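Local coordinates for CREG-like beta-barrel domain-containing protein (PDB 3DNH), which is of unknown function but has a CREG-like beta-barrel related to the FMN-binding pyridoxamine 5'-phosphate oxidase family, at residues 29-41 / 222-236. Numbering follows the deposited sequence.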
loop_
_atom_site.group_PDB
_atom_site.type_symbol
_atom_site.label_atom_id
_atom_site.label_comp_id
_atom_site.label_asym_id
_atom_site.label_seq_id
_atom_site.Cartn_x
_atom_site.Cartn_y
_atom_site.Cartn_z
ATOM N N VAL A 29 10.563 15.972 -9.246
ATOM C CA VAL A 29 9.406 16.071 -10.148
ATOM C C VAL A 29 9.331 14.846 -11.073
ATOM O O VAL A 29 8.285 14.217 -11.212
ATOM C CB VAL A 29 9.413 17.405 -10.952
ATOM C CG1 VAL A 29 8.434 17.364 -12.113
ATOM C CG2 VAL A 29 9.093 18.571 -10.022
ATOM N N ARG A 30 10.463 14.487 -11.643
ATOM C CA ARG A 30 10.550 13.351 -12.549
ATOM C C ARG A 30 10.301 12.010 -11.836
ATOM O O ARG A 30 9.457 11.217 -12.272
ATOM C CB ARG A 30 11.899 13.394 -13.296
ATOM C CG ARG A 30 12.244 12.105 -13.999
ATOM C CD ARG A 30 11.163 11.594 -14.990
ATOM N NE ARG A 30 11.878 11.108 -16.169
ATOM C CZ ARG A 30 12.381 9.888 -16.313
ATOM N NH1 ARG A 30 12.191 8.956 -15.386
ATOM N NH2 ARG A 30 13.033 9.595 -17.413
ATOM N N VAL A 31 10.971 11.773 -10.710
ATOM C CA VAL A 31 10.686 10.576 -9.903
ATOM C C VAL A 31 9.200 10.508 -9.510
ATOM O O VAL A 31 8.565 9.443 -9.571
ATOM C CB VAL A 31 11.586 10.522 -8.619
ATOM C CG1 VAL A 31 11.104 9.452 -7.663
ATOM C CG2 VAL A 31 13.036 10.271 -8.981
ATOM N N ALA A 32 8.644 11.653 -9.096
ATOM C CA ALA A 32 7.224 11.763 -8.779
ATOM C C ALA A 32 6.287 11.408 -9.934
ATOM O O ALA A 32 5.338 10.669 -9.739
ATOM C CB ALA A 32 6.897 13.189 -8.252
ATOM N N ARG A 33 6.553 11.942 -11.120
ATOM C CA ARG A 33 5.707 11.713 -12.288
ATOM C C ARG A 33 5.807 10.263 -12.731
ATOM O O ARG A 33 4.841 9.695 -13.230
ATOM C CB ARG A 33 6.039 12.703 -13.419
ATOM C CG ARG A 33 5.394 14.070 -13.168
ATOM C CD ARG A 33 5.660 15.065 -14.302
ATOM N NE ARG A 33 4.765 14.793 -15.428
ATOM C CZ ARG A 33 5.019 15.195 -16.656
ATOM N NH1 ARG A 33 6.113 15.907 -16.868
ATOM N NH2 ARG A 33 4.173 14.912 -17.652
ATOM N N ASP A 34 6.959 9.656 -12.502
ATOM C CA ASP A 34 7.150 8.242 -12.813
ATOM C C ASP A 34 6.359 7.365 -11.878
ATOM O O ASP A 34 5.692 6.440 -12.324
ATOM C CB ASP A 34 8.624 7.846 -12.757
ATOM C CG ASP A 34 8.944 6.704 -13.698
ATOM O OD1 ASP A 34 8.561 6.784 -14.896
ATOM O OD2 ASP A 34 9.600 5.734 -13.248
ATOM N N VAL A 35 6.395 7.669 -10.584
ATOM C CA VAL A 35 5.562 6.934 -9.601
ATOM C C VAL A 35 4.094 7.128 -9.912
ATOM O O VAL A 35 3.265 6.197 -9.768
ATOM C CB VAL A 35 5.825 7.419 -8.142
ATOM C CG1 VAL A 35 4.896 6.710 -7.154
ATOM C CG2 VAL A 35 7.282 7.163 -7.756
ATOM N N LEU A 36 3.747 8.362 -10.276
ATOM C CA LEU A 36 2.389 8.674 -10.623
ATOM C C LEU A 36 1.863 7.758 -11.734
ATOM O O LEU A 36 0.736 7.215 -11.628
ATOM C CB LEU A 36 2.242 10.123 -11.046
ATOM C CG LEU A 36 0.881 10.587 -11.570
ATOM C CD1 LEU A 36 -0.185 10.650 -10.502
ATOM C CD2 LEU A 36 1.125 11.980 -12.212
ATOM N N HIS A 37 2.676 7.571 -12.759
ATOM C CA HIS A 37 2.208 6.875 -13.943
ATOM C C HIS A 37 2.337 5.358 -13.891
ATOM O O HIS A 37 1.743 4.648 -14.725
ATOM C CB HIS A 37 2.881 7.439 -15.192
ATOM C CG HIS A 37 2.296 8.759 -15.650
ATOM N ND1 HIS A 37 1.333 8.842 -16.636
ATOM C CD2 HIS A 37 2.535 10.036 -15.254
ATOM C CE1 HIS A 37 0.981 10.113 -16.811
ATOM N NE2 HIS A 37 1.703 10.857 -15.988
ATOM N N THR A 38 3.151 4.869 -12.969
ATOM C CA THR A 38 3.518 3.467 -12.987
ATOM C C THR A 38 3.113 2.744 -11.706
ATOM O O THR A 38 3.534 1.599 -11.479
ATOM C CB THR A 38 5.041 3.241 -13.285
ATOM O OG1 THR A 38 5.846 3.882 -12.269
ATOM C CG2 THR A 38 5.435 3.778 -14.676
ATOM N N SER A 39 2.317 3.387 -10.872
ATOM C CA SER A 39 1.813 2.697 -9.651
ATOM C C SER A 39 0.391 2.165 -9.835
ATOM O O SER A 39 -0.508 2.938 -10.157
ATOM C CB SER A 39 1.917 3.622 -8.407
ATOM O OG SER A 39 3.277 4.081 -8.270
ATOM N N ARG A 40 0.193 0.851 -9.639
ATOM C CA ARG A 40 -1.161 0.239 -9.665
ATOM C C ARG A 40 -1.931 0.430 -8.362
ATOM O O ARG A 40 -3.086 0.831 -8.368
ATOM C CB ARG A 40 -1.144 -1.276 -9.991
ATOM C CG ARG A 40 -1.252 -1.627 -11.502
ATOM C CD ARG A 40 -1.424 -3.221 -11.746
ATOM N NE ARG A 40 -2.043 -3.505 -13.044
ATOM C CZ ARG A 40 -1.372 -3.856 -14.133
ATOM N NH1 ARG A 40 -2.022 -4.096 -15.267
ATOM N NH2 ARG A 40 -0.047 -4.023 -14.084
ATOM N N THR A 41 -1.291 0.122 -7.241
ATOM C CA THR A 41 -1.973 0.136 -5.963
ATOM C C THR A 41 -1.653 1.408 -5.194
ATOM O O THR A 41 -0.527 1.905 -5.241
ATOM C CB THR A 41 -1.649 -1.112 -5.130
ATOM O OG1 THR A 41 -1.929 -2.279 -5.914
ATOM C CG2 THR A 41 -2.526 -1.172 -3.875
ATOM N N ASP A 222 4.077 14.070 -23.364
ATOM C CA ASP A 222 5.353 13.801 -22.681
ATOM C C ASP A 222 5.790 12.325 -22.761
ATOM O O ASP A 222 6.970 11.978 -22.501
ATOM C CB ASP A 222 5.258 14.239 -21.205
ATOM C CG ASP A 222 5.211 15.754 -21.046
ATOM O OD1 ASP A 222 5.618 16.483 -21.980
ATOM O OD2 ASP A 222 4.754 16.209 -19.976
ATOM N N GLY A 223 4.869 11.472 -23.179
ATOM C CA GLY A 223 5.207 10.054 -23.355
ATOM C C GLY A 223 4.020 9.115 -23.423
ATOM O O GLY A 223 2.909 9.531 -23.741
ATOM N N ILE A 224 4.261 7.849 -23.081
ATOM C CA ILE A 224 3.331 6.782 -23.376
ATOM C C ILE A 224 3.231 5.893 -22.145
ATOM O O ILE A 224 4.269 5.437 -21.610
ATOM C CB ILE A 224 3.833 5.884 -24.593
ATOM C CG1 ILE A 224 4.065 6.715 -25.875
ATOM C CG2 ILE A 224 2.809 4.678 -24.816
ATOM C CD1 ILE A 224 4.908 5.979 -27.008
ATOM N N ASP A 225 2.002 5.600 -21.725
ATOM C CA ASP A 225 1.824 4.745 -20.587
ATOM C C ASP A 225 1.530 3.406 -21.155
ATOM O O ASP A 225 0.776 3.316 -22.133
ATOM C CB ASP A 225 0.657 5.210 -19.724
ATOM C CG ASP A 225 1.039 6.389 -18.789
ATOM O OD1 ASP A 225 2.213 6.780 -18.677
ATOM O OD2 ASP A 225 0.136 6.899 -18.146
ATOM N N LEU A 226 2.093 2.361 -20.532
ATOM C CA LEU A 226 1.818 0.952 -20.916
ATOM C C LEU A 226 1.438 0.095 -19.729
ATOM O O LEU A 226 1.837 0.392 -18.600
ATOM C CB LEU A 226 3.014 0.325 -21.662
ATOM C CG LEU A 226 3.536 1.201 -22.805
ATOM C CD1 LEU A 226 4.836 1.817 -22.414
ATOM C CD2 LEU A 226 3.645 0.332 -24.033
ATOM N N ALA A 227 0.645 -0.953 -19.984
ATOM C CA ALA A 227 0.315 -1.933 -18.975
ATOM C C ALA A 227 0.450 -3.376 -19.479
ATOM O O ALA A 227 0.242 -3.682 -20.676
ATOM C CB ALA A 227 -1.113 -1.677 -18.366
ATOM N N SER A 228 0.853 -4.243 -18.549
ATOM C CA SER A 228 0.767 -5.695 -18.707
ATOM C C SER A 228 -0.048 -6.158 -17.525
ATOM O O SER A 228 -0.551 -5.329 -16.767
ATOM C CB SER A 228 2.143 -6.328 -18.678
ATOM O OG SER A 228 2.696 -6.254 -17.376
ATOM N N ALA A 229 -0.195 -7.473 -17.363
ATOM C CA ALA A 229 -0.928 -8.025 -16.235
ATOM C C ALA A 229 -0.297 -7.732 -14.855
ATOM O O ALA A 229 -1.010 -7.361 -13.927
ATOM C CB ALA A 229 -1.126 -9.511 -16.415
ATOM N N SER A 230 1.023 -7.914 -14.723
ATOM C CA SER A 230 1.708 -7.682 -13.442
ATOM C C SER A 230 2.372 -6.311 -13.274
ATOM O O SER A 230 2.643 -5.915 -12.137
ATOM C CB SER A 230 2.720 -8.797 -13.142
ATOM O OG SER A 230 3.767 -8.833 -14.104
ATOM N N ASP A 231 2.597 -5.578 -14.375
ATOM C CA ASP A 231 3.370 -4.330 -14.326
ATOM C C ASP A 231 2.816 -3.134 -15.117
ATOM O O ASP A 231 1.947 -3.266 -15.967
ATOM C CB ASP A 231 4.812 -4.607 -14.757
ATOM C CG ASP A 231 5.838 -3.772 -13.982
ATOM O OD1 ASP A 231 7.047 -4.048 -14.175
ATOM O OD2 ASP A 231 5.460 -2.862 -13.175
ATOM N N LEU A 232 3.334 -1.948 -14.809
ATOM C CA LEU A 232 3.027 -0.716 -15.548
ATOM C C LEU A 232 4.361 -0.097 -15.956
ATOM O O LEU A 232 5.353 -0.203 -15.195
ATOM C CB LEU A 232 2.230 0.301 -14.681
ATOM C CG LEU A 232 0.868 -0.108 -14.099
ATOM C CD1 LEU A 232 0.340 0.967 -13.146
ATOM C CD2 LEU A 232 -0.164 -0.440 -15.196
ATOM N N ALA A 233 4.365 0.564 -17.114
ATOM C CA ALA A 233 5.539 1.281 -17.620
ATOM C C ALA A 233 5.142 2.649 -18.171
ATOM O O ALA A 233 3.953 2.878 -18.559
ATOM C CB ALA A 233 6.260 0.456 -18.718
ATOM N N ARG A 234 6.107 3.572 -18.143
ATOM C CA ARG A 234 5.973 4.851 -18.831
ATOM C C ARG A 234 7.239 5.142 -19.629
ATOM O O ARG A 234 8.336 5.230 -19.064
ATOM C CB ARG A 234 5.662 6.029 -17.876
ATOM C CG ARG A 234 5.467 7.310 -18.699
ATOM C CD ARG A 234 5.000 8.445 -17.913
ATOM N NE ARG A 234 4.868 9.699 -18.662
ATOM C CZ ARG A 234 3.915 10.032 -19.547
ATOM N NH1 ARG A 234 2.944 9.179 -19.916
ATOM N NH2 ARG A 234 3.944 11.275 -20.065
ATOM N N LEU A 235 7.080 5.309 -20.935
ATOM C CA LEU A 235 8.212 5.700 -21.823
ATOM C C LEU A 235 8.169 7.209 -22.004
ATOM O O LEU A 235 7.188 7.716 -22.519
ATOM C CB LEU A 235 8.123 4.998 -23.187
ATOM C CG LEU A 235 9.255 5.202 -24.243
ATOM C CD1 LEU A 235 10.591 4.837 -23.703
ATOM C CD2 LEU A 235 8.971 4.374 -25.527
ATOM N N TRP A 236 9.230 7.924 -21.597
ATOM C CA TRP A 236 9.282 9.364 -21.782
ATOM C C TRP A 236 9.879 9.765 -23.101
ATOM O O TRP A 236 10.932 9.243 -23.503
ATOM C CB TRP A 236 10.057 10.034 -20.650
ATOM C CG TRP A 236 9.388 9.803 -19.306
ATOM C CD1 TRP A 236 9.547 8.705 -18.477
ATOM C CD2 TRP A 236 8.456 10.667 -18.650
ATOM N NE1 TRP A 236 8.804 8.856 -17.327
ATOM C CE2 TRP A 236 8.109 10.040 -17.406
ATOM C CE3 TRP A 236 7.885 11.912 -18.972
ATOM C CZ2 TRP A 236 7.206 10.622 -16.492
ATOM C CZ3 TRP A 236 6.972 12.509 -18.038
ATOM C CH2 TRP A 236 6.651 11.858 -16.830
HETATM O O HOH W 1 1.579 3.060 -17.042
HETATM O O HOH W 2 1.810 -3.030 -11.906
#
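Trp236 carries the guanidinium of Arg30 over one face of its indole, a cation-pi stack with planes 12° apart and Arg30 CZ 4.0 Å from the centroid of the five-membered ring. The contact lays helix 28-38, which leads into the six-stranded antiparallel barrel, consistent with the split barrel of FMN-binding relatives, across the beta-hairpin of strands 223-227 and 232-236 in a separate three-stranded antiparallel sheet. At the indole edge, Trp236 NE1 gives a nearly straight hydrogen bond to Asp34 OD1 (3.2 Å) in one of two Asp34 conformers, so it may not be permanent. Arg33 closes the rim of the six-membered ring: its CB touches Trp236 CH2, and the bend at chi3 (79°) stands the guanidinium almost perpendicular to the indole, Trp236 CZ3 against its face, and brings Arg33 NH2 to Asp222 OD2 (2.7 Å) for a salt bridge; Thr174 OG1 also hydrogen-bonds this NH2. One turn on, His37 ND1 bonds the syn lone pair of Asp225 OD2 in the ring plane (2.7 Å), while Arg234 lies over a face of the imidazole, its CD making a CH-pi contact. Salt bridges to Asp225 and Asp220 hold Arg234; with Asp222 on Arg33, each arginine has its own carboxylates, probably offsetting their like charges. Thr38 CG2 packs against Arg234 N, and water 1 joins His37 O to Ala233 O. Beyond the helix, Arg40 CG lies on Leu232 CD1 and its guanidinium reaches the hairpin turn, with Leu232 CD2 over one face and Ala229 O over the other. There Arg40 NH2 makes a weak bond to Asp231 O (2.8 Å) and donates to water 2, which in turn donates to Ser230 O.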